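Local coordinates for [Ribosomal protein bS18]-alanine N-acetyltransferase (Escherichia coli O157:H7, PDB 5ISV), which probably acetylates the N-terminal alanine of ribosomal protein bS18, taking the acetyl group from acetyl-CoA, at residues Ala83-Leu88 / Glu116-Asn121; Leu102-Arg105 / Ala110-Ala113; Asn48-Ala53 / Pro73-Gln78; Lys30-Asn35 / Leu66-Val71; Arg39-Gln44 / Ile89-Lys94. All coordinates share one frame; numbering follows the deposited sequence.

Interaction 1 of 5, residues Ala83-Leu88 / Glu116-Asn121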
# COMPACT_ATOMS: atom_id res chain seq x y z
N ALA A 83 5.09 -9.73 -0.63
CA ALA A 83 4.05 -10.74 -0.42
C ALA A 83 2.72 -10.04 -0.18
O ALA A 83 1.70 -10.47 -0.70
CB ALA A 83 4.42 -11.69 0.74
N LEU A 84 2.75 -9.00 0.64
CA LEU A 84 1.56 -8.31 1.03
C LEU A 84 0.95 -7.53 -0.20
O LEU A 84 -0.25 -7.61 -0.46
CB LEU A 84 1.91 -7.40 2.18
CG LEU A 84 0.76 -6.74 2.90
CD1 LEU A 84 -0.31 -7.71 3.37
CD2 LEU A 84 1.28 -5.93 4.09
N LEU A 85 1.81 -6.90 -0.99
CA LEU A 85 1.38 -6.22 -2.20
C LEU A 85 0.81 -7.17 -3.22
O LEU A 85 -0.22 -6.91 -3.80
CB LEU A 85 2.53 -5.47 -2.78
CG LEU A 85 2.86 -4.21 -2.01
CD1 LEU A 85 4.29 -3.81 -2.35
CD2 LEU A 85 1.87 -3.04 -2.26
N GLU A 86 1.46 -8.31 -3.43
CA GLU A 86 0.95 -9.32 -4.34
C GLU A 86 -0.45 -9.83 -3.94
O GLU A 86 -1.34 -10.00 -4.80
CB GLU A 86 2.00 -10.46 -4.51
CG GLU A 86 3.27 -9.98 -5.27
CD GLU A 86 4.52 -10.89 -5.25
OE1 GLU A 86 4.64 -11.78 -4.37
OE2 GLU A 86 5.42 -10.70 -6.12
N HIS A 87 -0.64 -10.03 -2.64
CA HIS A 87 -1.93 -10.44 -2.09
C HIS A 87 -3.00 -9.37 -2.42
O HIS A 87 -4.09 -9.69 -2.91
CB HIS A 87 -1.82 -10.69 -0.56
CG HIS A 87 -3.08 -11.20 0.02
ND1 HIS A 87 -3.37 -12.55 0.10
CD2 HIS A 87 -4.16 -10.56 0.53
CE1 HIS A 87 -4.57 -12.71 0.63
NE2 HIS A 87 -5.06 -11.52 0.91
N LEU A 88 -2.69 -8.11 -2.07
CA LEU A 88 -3.58 -6.97 -2.37
C LEU A 88 -3.95 -6.91 -3.85
O LEU A 88 -5.13 -6.86 -4.19
CB LEU A 88 -2.92 -5.69 -1.88
CG LEU A 88 -3.63 -4.40 -2.31
CD1 LEU A 88 -5.03 -4.35 -1.70
CD2 LEU A 88 -2.78 -3.22 -1.89
N GLU A 116 8.22 -0.82 -9.67
CA GLU A 116 8.33 -0.94 -11.13
C GLU A 116 8.32 -2.42 -11.50
O GLU A 116 7.70 -2.81 -12.49
CB GLU A 116 9.59 -0.35 -11.64
CG GLU A 116 9.81 1.12 -11.49
CD GLU A 116 11.26 1.49 -11.84
OE1 GLU A 116 12.20 0.60 -11.86
OE2 GLU A 116 11.44 2.68 -12.11
N SER A 117 9.01 -3.25 -10.72
CA SER A 117 9.08 -4.70 -11.03
C SER A 117 7.71 -5.39 -10.89
O SER A 117 7.49 -6.46 -11.47
CB SER A 117 10.14 -5.37 -10.16
OG SER A 117 9.64 -5.66 -8.87
N LEU A 118 6.80 -4.80 -10.10
CA LEU A 118 5.44 -5.28 -10.00
C LEU A 118 4.49 -4.77 -11.07
O LEU A 118 3.32 -5.15 -11.09
CB LEU A 118 4.86 -4.97 -8.62
CG LEU A 118 5.53 -5.62 -7.42
CD1 LEU A 118 4.98 -5.08 -6.11
CD2 LEU A 118 5.35 -7.13 -7.47
N GLY A 119 4.98 -3.89 -11.93
CA GLY A 119 4.19 -3.35 -13.06
C GLY A 119 3.77 -1.92 -12.90
O GLY A 119 3.08 -1.38 -13.79
N PHE A 120 4.13 -1.26 -11.79
CA PHE A 120 3.73 0.17 -11.61
C PHE A 120 4.49 1.09 -12.59
O PHE A 120 5.66 0.86 -12.84
CB PHE A 120 4.00 0.65 -10.18
CG PHE A 120 3.01 0.17 -9.14
CD1 PHE A 120 3.15 -1.09 -8.53
CD2 PHE A 120 1.97 1.00 -8.71
CE1 PHE A 120 2.25 -1.48 -7.57
CE2 PHE A 120 1.08 0.58 -7.75
CZ PHE A 120 1.22 -0.65 -7.16
N ASN A 121 3.81 2.13 -13.08
CA ASN A 121 4.39 3.14 -13.96
C ASN A 121 4.29 4.46 -13.22
O ASN A 121 3.30 4.70 -12.56
CB ASN A 121 3.55 3.28 -15.24
CG ASN A 121 3.25 1.95 -15.90
OD1 ASN A 121 4.15 1.30 -16.41
ND2 ASN A 121 1.98 1.53 -15.86
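Leu118 reaches across from the turn that ends helix 109-117 and spreads its two methyls over two neighbouring residues of helix 80-94. Its CD1 goes to the buried side, where it lies 4.0 Å from Leu85 CD1 and 4.2 Å from Leu85 CB; the two leucine side chains cross at about a right angle. In Leu118 the CG stands beside the backbone N, anti to the carbonyl carbon (chi1 -63°), and from there the fork opens toward the other helix. The inner side has further neighbours. Leu85 also packs near Ile69 and Tyr115, and Phe120 lies on Leu100 and Leu102 of strand 99-105.

The outer side is the more solvent-exposed one, and Glu86 buries less surface here than Leu85 does. CD2 of Leu118 meets the extended chain of Glu86, 3.8 Å from its OE2 and 4.2 Å from its CG. This is van der Waals contact alone: the exposed carboxylate passes beside the methyl, and no hydrogen bond joins the two segments.

The backbone places Leu118 just before Gly119, where the helix has ended. Gly119 has positive phi (108°) and belongs to a Schellman motif with two bonds back into the last turn, one of them from Gly119 N to Glu116 O at 3.0 Å. Ser117 OG turns to Leu114 O and Arg82. The motif closes helix 109-117 ahead of strand 121-129, and Leu85 brings the contact close to two predicted functional residues of this GNAT fold, the acetyl-CoA-binding Ile69 and the proton donor Tyr115.

Interaction 2 of 5, residues Leu102-Arg105 / Ala110-Ala113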
# COMPACT_ATOMS: atom_id res chain seq x y z
N LEU A 102 -0.49 4.67 -5.88
CA LEU A 102 0.25 4.96 -4.64
C LEU A 102 1.12 6.17 -4.83
O LEU A 102 1.31 6.65 -5.96
CB LEU A 102 1.13 3.76 -4.18
CG LEU A 102 2.23 3.29 -5.13
CD1 LEU A 102 3.51 4.13 -5.08
CD2 LEU A 102 2.60 1.83 -4.81
N GLU A 103 1.64 6.68 -3.72
CA GLU A 103 2.52 7.83 -3.71
C GLU A 103 3.78 7.44 -2.93
O GLU A 103 3.67 6.76 -1.89
CB GLU A 103 1.81 8.97 -2.99
CG GLU A 103 1.87 10.28 -3.65
CD GLU A 103 0.87 11.28 -3.10
OE1 GLU A 103 0.50 11.19 -1.92
OE2 GLU A 103 0.45 12.16 -3.86
N VAL A 104 4.95 7.81 -3.43
CA VAL A 104 6.20 7.44 -2.79
C VAL A 104 7.16 8.61 -2.82
O VAL A 104 7.28 9.32 -3.81
CB VAL A 104 6.79 6.15 -3.44
CG1 VAL A 104 6.97 6.28 -4.93
CG2 VAL A 104 8.12 5.73 -2.81
N ARG A 105 7.85 8.87 -1.72
CA ARG A 105 8.94 9.82 -1.66
C ARG A 105 9.99 9.54 -2.71
O ARG A 105 10.44 8.39 -2.84
CB ARG A 105 9.56 9.81 -0.25
CG ARG A 105 8.69 10.50 0.74
CD ARG A 105 9.01 10.15 2.18
NE ARG A 105 8.25 10.94 3.12
CZ ARG A 105 8.61 12.15 3.57
NH1 ARG A 105 9.74 12.72 3.16
NH2 ARG A 105 7.83 12.79 4.43
N ALA A 110 14.86 2.33 -3.75
CA ALA A 110 14.62 0.90 -3.58
C ALA A 110 13.13 0.51 -3.68
O ALA A 110 12.80 -0.48 -4.34
CB ALA A 110 15.24 0.45 -2.26
N ALA A 111 12.24 1.25 -3.01
CA ALA A 111 10.83 0.98 -3.09
C ALA A 111 10.33 1.24 -4.52
O ALA A 111 9.59 0.45 -5.05
CB ALA A 111 10.00 1.78 -2.07
N ILE A 112 10.80 2.32 -5.15
CA ILE A 112 10.40 2.64 -6.55
C ILE A 112 10.76 1.47 -7.49
O ILE A 112 9.95 1.01 -8.29
CB ILE A 112 10.96 4.03 -7.02
CG1 ILE A 112 10.33 5.15 -6.19
CG2 ILE A 112 10.80 4.22 -8.54
CD1 ILE A 112 11.02 6.49 -6.31
N ALA A 113 12.00 0.99 -7.39
CA ALA A 113 12.47 -0.14 -8.19
C ALA A 113 11.57 -1.38 -7.99
O ALA A 113 11.15 -2.02 -8.95
CB ALA A 113 13.90 -0.42 -7.80
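Val104, near the end of strand 99-105, points its side chain at helix 109-117, and Ile112 comes forward from the helix to meet it. Followed outward, Ile112 leaves its backbone with CB directed to one side of the strand, and the extended chain beyond carries CG1 and CD1 nearer to it. CG1 stands beside the backbone N (chi1 -65°), which brings it onto the fork of Val104: it is 3.8 Å from Val104 CG1 and 4.1 Å from Val104 CG2. One methylene therefore rests against both branches of the valine, although more closely against the first. Beyond it, CD1 runs on past the valine to the backbone of the next residue, stopping 4.0 Å from Arg105 O. That is an apolar methyl beside a carbonyl and no more than packing.

Val104 CG2 has a second, more distant neighbour one residue earlier in the helix, Ala111 CB at 4.4 Å. No hydrogen bond crosses between the segments. Arg105 leads away from the helix, its guanidinium bonded to Pro131 O and Glu137 and set against Phe25 in a cation-pi contact. Glu103, the predicted proton acceptor, takes no part and is paired with Arg126 in a salt bridge.

The contact joins a strand to the helix that follows it after a short connection holding Asn108, a predicted acetyl-CoA-binding residue whose OD1 takes the N-H of Ala111. Val104 faces that helix, while beside it in the sheet strand 136-145 supplies Ile140 and Met142 as side-chain neighbours and, at Ile140, backbone hydrogen bonding.

Interaction 3 of 5, residues Asn48-Ala53 / Pro73-Gln78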
# COMPACT_ATOMS: atom_id res chain seq x y z
N ASN A 48 5.10 -15.80 12.52
CA ASN A 48 5.23 -16.52 13.79
C ASN A 48 4.52 -15.82 14.94
O ASN A 48 5.07 -15.58 16.03
CB ASN A 48 6.70 -16.76 14.03
CG ASN A 48 7.32 -17.64 12.93
OD1 ASN A 48 6.64 -18.48 12.31
ND2 ASN A 48 8.60 -17.43 12.69
N GLY A 49 3.26 -15.47 14.64
CA GLY A 49 2.34 -14.95 15.62
C GLY A 49 2.37 -13.47 15.86
O GLY A 49 1.49 -12.95 16.61
N LYS A 50 3.33 -12.77 15.27
CA LYS A 50 3.47 -11.33 15.50
C LYS A 50 3.17 -10.59 14.19
O LYS A 50 3.62 -10.99 13.09
CB LYS A 50 4.91 -11.01 15.92
CG LYS A 50 5.37 -11.79 17.14
CD LYS A 50 4.57 -11.40 18.36
CE LYS A 50 5.09 -12.13 19.58
NZ LYS A 50 4.57 -11.48 20.79
N MET A 51 2.41 -9.48 14.27
CA MET A 51 2.23 -8.69 13.06
C MET A 51 3.58 -8.17 12.59
O MET A 51 4.34 -7.63 13.39
CB MET A 51 1.30 -7.54 13.34
CG MET A 51 0.89 -6.82 12.03
SD MET A 51 -0.06 -5.29 12.22
CE MET A 51 -1.56 -5.92 12.96
N ALA A 52 3.87 -8.37 11.30
CA ALA A 52 5.13 -7.95 10.72
C ALA A 52 5.01 -6.82 9.67
O ALA A 52 5.97 -6.09 9.43
CB ALA A 52 5.81 -9.17 10.12
N ALA A 53 3.84 -6.71 9.05
CA ALA A 53 3.62 -5.66 8.03
C ALA A 53 2.12 -5.41 7.90
O ALA A 53 1.29 -6.23 8.26
CB ALA A 53 4.22 -6.11 6.70
N PRO A 73 10.90 -3.04 11.14
CA PRO A 73 12.33 -3.15 10.78
C PRO A 73 13.03 -4.47 11.13
O PRO A 73 14.05 -4.78 10.52
CB PRO A 73 13.01 -1.98 11.52
CG PRO A 73 11.99 -1.44 12.46
CD PRO A 73 10.63 -1.85 11.97
N ASP A 74 12.47 -5.25 12.06
CA ASP A 74 12.96 -6.61 12.38
C ASP A 74 12.71 -7.62 11.27
O ASP A 74 13.22 -8.74 11.33
CB ASP A 74 12.27 -7.15 13.63
CG ASP A 74 12.78 -6.53 14.90
OD1 ASP A 74 13.79 -5.79 14.88
OD2 ASP A 74 12.17 -6.82 15.95
N TYR A 75 11.91 -7.24 10.27
CA TYR A 75 11.46 -8.11 9.22
C TYR A 75 11.81 -7.60 7.80
O TYR A 75 11.24 -8.09 6.83
CB TYR A 75 9.97 -8.43 9.42
CG TYR A 75 9.58 -8.99 10.83
CD1 TYR A 75 9.24 -8.15 11.90
CD2 TYR A 75 9.48 -10.35 11.05
CE1 TYR A 75 8.86 -8.65 13.16
CE2 TYR A 75 9.10 -10.87 12.29
CZ TYR A 75 8.77 -10.02 13.36
OH TYR A 75 8.43 -10.65 14.60
N GLN A 76 12.82 -6.74 7.68
CA GLN A 76 13.24 -6.18 6.38
C GLN A 76 13.99 -7.21 5.49
O GLN A 76 14.68 -8.09 5.98
CB GLN A 76 14.14 -4.99 6.57
CG GLN A 76 13.38 -3.74 7.01
CD GLN A 76 14.23 -2.54 7.37
OE1 GLN A 76 13.69 -1.42 7.45
NE2 GLN A 76 15.53 -2.73 7.64
N ARG A 77 13.86 -7.04 4.18
CA ARG A 77 14.52 -7.86 3.15
C ARG A 77 14.06 -9.31 3.18
O ARG A 77 14.78 -10.20 2.69
CB ARG A 77 16.05 -7.70 3.17
CG ARG A 77 16.58 -6.26 3.02
CD ARG A 77 18.11 -6.22 2.87
NE ARG A 77 18.90 -6.92 3.94
CZ ARG A 77 19.37 -6.31 5.03
NH1 ARG A 77 19.11 -5.01 5.28
NH2 ARG A 77 20.10 -6.97 5.91
N GLN A 78 12.87 -9.56 3.74
CA GLN A 78 12.34 -10.92 3.86
C GLN A 78 11.20 -11.14 2.89
O GLN A 78 10.45 -12.10 3.02
CB GLN A 78 11.84 -11.17 5.27
CG GLN A 78 12.97 -11.08 6.26
CD GLN A 78 14.07 -12.06 5.95
OE1 GLN A 78 15.23 -11.68 5.82
NE2 GLN A 78 13.70 -13.33 5.83
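Ala52 CB sits over one face of the Tyr75 ring, 3.9 Å from its centroid and only 14° off the ring normal. This is a CH-pi contact from a small methyl, displaced somewhat toward the CG end of the ring: Tyr75 CG is its nearest atom at 3.8 Å, with CD1 and CD2 each at 4.0 Å. The far end of the same side chain reaches Lys50. Tyr75 OH lies 3.8 Å from Lys50 CB and 4.1 Å from Lys50 CG, alongside the aliphatic root of the lysine. Past CG the lysine chain bends (chi2 -65°) and carries its amino group away from the tyrosine.

Around this first shell, Tyr75 holds its CG beside the backbone N (chi1 -53°), which swings the ring over strand 50-60. Tyr75 is the first residue of a type II beta turn ending at Gln78, in which Arg77 takes positive phi. On the strand side, a beta bulge sets Ala52 and Ala53 opposite Leu45, and Ala52 also shares a backbone hydrogen bond with Asp72, just ahead of the loop. Leu80, at the start of helix 80-94, touches both Ala52 and Tyr75, while Gln47 is a further neighbour of the tyrosine.

The loop between strand 63-71 and helix 80-94, close to the predicted acetyl-CoA-binding Val71, thus meets the sheet through side chains that are nonpolar in character where they touch. CH-pi and dispersion forces hold the alanine methyl on the ring, the lysine methylenes make van der Waals contact with the hydroxyl oxygen, and the polar link nearby is the backbone bond to Asp72.

Interaction 4 of 5, residues Lys30-Asn35 / Leu66-Val71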
# COMPACT_ATOMS: atom_id res chain seq x y z
N LYS A 30 -5.04 8.85 15.37
CA LYS A 30 -6.25 9.37 14.75
C LYS A 30 -6.25 9.18 13.24
O LYS A 30 -7.31 8.87 12.66
CB LYS A 30 -6.41 10.85 15.10
CG LYS A 30 -7.00 11.10 16.48
CD LYS A 30 -7.81 12.41 16.53
CE LYS A 30 -6.96 13.64 16.21
NZ LYS A 30 -7.76 14.79 15.65
N THR A 31 -5.10 9.30 12.60
CA THR A 31 -5.02 9.00 11.15
C THR A 31 -5.33 7.54 10.86
O THR A 31 -6.08 7.21 9.95
CB THR A 31 -3.64 9.32 10.51
OG1 THR A 31 -3.38 10.71 10.66
CG2 THR A 31 -3.66 9.06 9.01
N PHE A 32 -4.74 6.63 11.67
CA PHE A 32 -5.11 5.22 11.50
C PHE A 32 -6.58 4.94 11.66
O PHE A 32 -7.16 4.23 10.86
CB PHE A 32 -4.36 4.30 12.47
CG PHE A 32 -3.02 3.77 11.97
CD1 PHE A 32 -2.91 2.76 11.04
CD2 PHE A 32 -1.87 4.35 12.44
CE1 PHE A 32 -1.67 2.28 10.63
CE2 PHE A 32 -0.62 3.88 12.07
CZ PHE A 32 -0.54 2.87 11.12
N ALA A 33 -7.17 5.45 12.73
CA ALA A 33 -8.63 5.33 12.93
C ALA A 33 -9.49 5.92 11.80
O ALA A 33 -10.63 5.50 11.56
CB ALA A 33 -9.01 6.02 14.22
N SER A 34 -8.98 6.92 11.14
CA SER A 34 -9.69 7.57 10.03
C SER A 34 -9.67 6.69 8.77
O SER A 34 -10.61 6.70 7.98
CB SER A 34 -9.05 8.91 9.73
OG SER A 34 -9.28 9.83 10.79
N ASN A 35 -8.61 5.91 8.60
CA ASN A 35 -8.39 5.15 7.38
C ASN A 35 -8.86 3.68 7.53
O ASN A 35 -8.07 2.72 7.34
CB ASN A 35 -6.91 5.27 6.97
CG ASN A 35 -6.60 6.52 6.16
OD1 ASN A 35 -6.86 6.61 4.94
ND2 ASN A 35 -6.05 7.53 6.85
N LEU A 66 -3.43 3.08 -2.40
CA LEU A 66 -2.64 2.65 -1.24
C LEU A 66 -2.33 3.90 -0.40
O LEU A 66 -1.62 4.82 -0.88
CB LEU A 66 -1.35 1.96 -1.69
CG LEU A 66 -0.46 1.39 -0.59
CD1 LEU A 66 -1.09 0.20 0.10
CD2 LEU A 66 0.90 1.07 -1.21
N PHE A 67 -2.89 4.00 0.79
CA PHE A 67 -2.67 5.12 1.69
C PHE A 67 -1.38 4.94 2.50
O PHE A 67 -0.77 5.93 2.89
CB PHE A 67 -3.88 5.39 2.59
CG PHE A 67 -4.87 6.37 1.98
CD1 PHE A 67 -5.65 6.01 0.88
CD2 PHE A 67 -4.95 7.66 2.47
CE1 PHE A 67 -6.51 6.92 0.27
CE2 PHE A 67 -5.85 8.56 1.90
CZ PHE A 67 -6.63 8.18 0.82
N ASN A 68 -1.00 3.67 2.83
CA ASN A 68 0.18 3.45 3.64
C ASN A 68 0.52 1.96 3.60
O ASN A 68 -0.36 1.15 3.50
CB ASN A 68 -0.10 3.85 5.09
CG ASN A 68 1.17 4.05 5.90
OD1 ASN A 68 2.27 4.02 5.39
ND2 ASN A 68 1.01 4.23 7.20
N ILE A 69 1.82 1.70 3.67
CA ILE A 69 2.31 0.32 3.84
C ILE A 69 3.56 0.45 4.66
O ILE A 69 4.31 1.39 4.55
CB ILE A 69 2.57 -0.35 2.47
CG1 ILE A 69 2.96 -1.84 2.61
CG2 ILE A 69 3.61 0.45 1.66
CD1 ILE A 69 2.91 -2.62 1.30
N ALA A 70 3.78 -0.56 5.54
CA ALA A 70 5.00 -0.60 6.36
C ALA A 70 5.34 -2.03 6.69
O ALA A 70 4.46 -2.88 6.82
CB ALA A 70 4.87 0.19 7.67
N VAL A 71 6.65 -2.23 6.80
CA VAL A 71 7.20 -3.51 7.33
C VAL A 71 8.01 -3.18 8.57
O VAL A 71 8.85 -2.29 8.55
CB VAL A 71 8.04 -4.27 6.28
CG1 VAL A 71 8.74 -5.47 6.91
CG2 VAL A 71 7.17 -4.79 5.14
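Phe32 and Asn35, one turn apart at the end of helix 29-34, are the residues that meet strand 63-71, at Asn68 and Phe67 respectively. Lys30 contributes through its backbone: its O accepts from Ser34 N and, at 2.9 Å, from Ser34 OG, the two donors coming from opposite faces of the carbonyl. Thr31 O accepts Asn35 ND2. Phe32 then sends its ring toward the strand, where CZ ends 4.4 Å from Asn68 ND2, a loose approach. Asn68 ND2 is hydrogen-bonded to Glu19 OE1, and the phenyl ring is itself set edge-to-face with Trp27 and with Phe54.

Asn35, the first residue to leave helical angles, makes the closer contact. Its OD1 lies 3.3 Å from Phe67 CD2 and 3.6 Å from Phe67 CG, the amide and ring planes 47° apart. ND2 turns back to Thr31 O at 3.1 Å with an angle of 162°, approaching from above the carbonyl plane.

On the strand, a beta bulge puts Phe67 and Asn68 together opposite Ile56, and both direct CB toward the helix. Farther along, strand 63-71 carries the predicted acetyl-CoA-binding residues Ile69 to Val71. The contact is one of polar amides against aromatic carbon: both amide atoms of Asn35 are bonded, to Thr31 O and Tyr40 OH, and the touch of OD1 on the ring is van der Waals contact added to its Tyr40 hydrogen bond.

Interaction 5 of 5, residues Arg39-Gln44 / Ile89-Lys94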
# COMPACT_ATOMS: atom_id res chain seq x y z
N ARG A 39 -15.12 1.36 2.75
CA ARG A 39 -14.34 1.54 1.50
C ARG A 39 -12.93 0.95 1.57
O ARG A 39 -12.27 0.78 0.55
CB ARG A 39 -14.26 2.98 1.03
CG ARG A 39 -13.75 4.02 1.99
CD ARG A 39 -13.84 5.41 1.37
NE ARG A 39 -15.16 5.70 0.79
CZ ARG A 39 -16.15 6.39 1.37
NH1 ARG A 39 -16.02 6.89 2.59
NH2 ARG A 39 -17.29 6.57 0.73
N TYR A 40 -12.49 0.58 2.76
CA TYR A 40 -11.14 0.06 2.92
C TYR A 40 -11.04 -1.44 2.67
O TYR A 40 -11.95 -2.17 2.94
CB TYR A 40 -10.58 0.46 4.28
CG TYR A 40 -10.19 1.91 4.26
CD1 TYR A 40 -11.16 2.91 4.43
CD2 TYR A 40 -8.89 2.31 4.01
CE1 TYR A 40 -10.80 4.24 4.39
CE2 TYR A 40 -8.51 3.65 3.96
CZ TYR A 40 -9.49 4.62 4.14
OH TYR A 40 -9.15 5.97 4.02
N LEU A 41 -9.89 -1.82 2.15
CA LEU A 41 -9.48 -3.23 2.01
C LEU A 41 -8.09 -3.33 2.58
O LEU A 41 -7.11 -3.34 1.83
CB LEU A 41 -9.53 -3.65 0.52
CG LEU A 41 -9.41 -5.15 0.21
CD1 LEU A 41 -10.59 -5.91 0.76
CD2 LEU A 41 -9.27 -5.40 -1.28
N ASN A 42 -8.04 -3.40 3.92
CA ASN A 42 -6.78 -3.34 4.64
C ASN A 42 -6.32 -4.76 5.00
O ASN A 42 -7.13 -5.59 5.38
CB ASN A 42 -6.99 -2.54 5.94
CG ASN A 42 -7.30 -1.07 5.66
OD1 ASN A 42 -7.03 -0.60 4.57
ND2 ASN A 42 -7.84 -0.36 6.63
N PHE A 43 -5.02 -4.97 4.94
CA PHE A 43 -4.40 -6.32 5.17
C PHE A 43 -3.24 -6.20 6.13
O PHE A 43 -2.56 -5.19 6.22
CB PHE A 43 -3.91 -6.92 3.83
CG PHE A 43 -5.01 -7.31 2.89
CD1 PHE A 43 -5.87 -8.37 3.20
CD2 PHE A 43 -5.22 -6.59 1.70
CE1 PHE A 43 -6.89 -8.74 2.37
CE2 PHE A 43 -6.25 -6.95 0.87
CZ PHE A 43 -7.09 -8.00 1.19
N GLN A 44 -2.97 -7.35 6.80
CA GLN A 44 -1.81 -7.49 7.68
C GLN A 44 -1.12 -8.80 7.34
O GLN A 44 -1.76 -9.71 6.80
CB GLN A 44 -2.26 -7.51 9.14
CG GLN A 44 -3.22 -8.67 9.47
CD GLN A 44 -3.49 -8.84 10.94
OE1 GLN A 44 -2.56 -8.82 11.74
NE2 GLN A 44 -4.75 -8.99 11.31
N ILE A 89 -2.95 -6.97 -4.69
CA ILE A 89 -3.14 -6.92 -6.14
C ILE A 89 -4.05 -8.06 -6.61
O ILE A 89 -5.01 -7.83 -7.38
CB ILE A 89 -1.82 -6.87 -6.90
CG1 ILE A 89 -1.07 -5.55 -6.58
CG2 ILE A 89 -2.04 -7.11 -8.41
CD1 ILE A 89 0.41 -5.48 -6.92
N ASP A 90 -3.76 -9.28 -6.14
CA ASP A 90 -4.60 -10.41 -6.48
C ASP A 90 -6.08 -10.25 -6.06
O ASP A 90 -7.00 -10.55 -6.83
CB ASP A 90 -4.03 -11.73 -5.94
CG ASP A 90 -4.52 -12.90 -6.72
OD1 ASP A 90 -4.30 -12.91 -7.95
OD2 ASP A 90 -5.17 -13.79 -6.12
N GLU A 91 -6.29 -9.78 -4.83
CA GLU A 91 -7.64 -9.56 -4.34
C GLU A 91 -8.34 -8.46 -5.15
O GLU A 91 -9.49 -8.62 -5.54
CB GLU A 91 -7.62 -9.16 -2.88
CG GLU A 91 -9.02 -9.08 -2.31
CD GLU A 91 -9.86 -10.31 -2.60
OE1 GLU A 91 -9.41 -11.45 -2.31
OE2 GLU A 91 -10.99 -10.13 -3.09
N LEU A 92 -7.63 -7.38 -5.43
CA LEU A 92 -8.21 -6.33 -6.29
C LEU A 92 -8.57 -6.83 -7.69
O LEU A 92 -9.65 -6.53 -8.18
CB LEU A 92 -7.28 -5.15 -6.36
CG LEU A 92 -6.97 -4.37 -5.11
CD1 LEU A 92 -5.83 -3.42 -5.35
CD2 LEU A 92 -8.17 -3.65 -4.52
N GLU A 93 -7.72 -7.69 -8.27
CA GLU A 93 -7.99 -8.27 -9.56
C GLU A 93 -9.26 -9.14 -9.51
O GLU A 93 -10.11 -9.09 -10.38
CB GLU A 93 -6.77 -9.05 -10.07
CG GLU A 93 -6.77 -9.35 -11.56
CD GLU A 93 -7.54 -10.58 -11.96
OE1 GLU A 93 -7.99 -11.35 -11.08
OE2 GLU A 93 -7.71 -10.78 -13.17
N LYS A 94 -9.38 -9.98 -8.46
CA LYS A 94 -10.60 -10.78 -8.30
C LYS A 94 -11.89 -9.95 -8.27
O LYS A 94 -12.93 -10.40 -8.72
CB LYS A 94 -10.51 -11.64 -7.03
CG LYS A 94 -9.56 -12.82 -7.18
CD LYS A 94 -9.61 -13.82 -6.03
CE LYS A 94 -8.43 -13.68 -5.10
NZ LYS A 94 -8.48 -14.71 -4.01
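Leu41 and Leu92 are the closest pair of backbone positions, their CA atoms 9.0 Å apart, where the extended run into strand 43-47 passes the last turns of helix 80-94. Side chains fill that distance. Leu41 holds its CG anti to the backbone N (chi1 -169°), reaching out so that its CD2 touches two residues at once: Leu92 CD2 at 3.8 Å and Glu91 CG, also at 3.8 Å. The two leucines slide past one another in opposite directions, whereas Glu91 crosses Leu41 at about a right angle.

Phe43 comes in next to Leu41. Its CZ is 4.1 Å from Glu91 CG, and the methylene lies at the edge of the ring, near its plane. Glu91 is thus used here through its carbon chain. The chain bends at chi2 (50°), and in the modelled conformer, one of two, OE2 forms a salt bridge with Arg95.

Earlier in the helix His87 stands edge-to-face with Phe43, and Leu84 and Leu88 also pack on that phenyl group. Leu92 also touches Leu100 of strand 99-105. In the fold, then, the contact packs the C-terminal part of helix 80-94 on the approach to strand 43-47, with the same helix reaching a second strand of the sheet through Leu92.

An acid can belong to this largely apolar seam because its two ends do different work: the methylene packs on leucine and phenylalanine, and the charge, at least in the modelled conformer, is probably stabilised by Arg95.

In the fold
Helix 80-94 serves both interaction 1 and interaction 5, and the two meet around Phe43. Interactions 1 and 2 share helix 109-117 and meet at Phe120 and Leu102. Interactions 3 and 4 use neighbouring strands, 50-60 and 63-71. Interaction 4 is the buried one, and it alone sets amides against aromatic rings; hydrogen bonds between segments 30-35 and 39-44 join it to interaction 5. The other four are partly buried and chiefly apolar. Interaction 3 lies farthest from the chain's centre, about 16 Å between centres, and joins a loop to a strand, while interactions 2, 4 and 5 bring helices against strands or strand approaches and interaction 1 joins two helix regions.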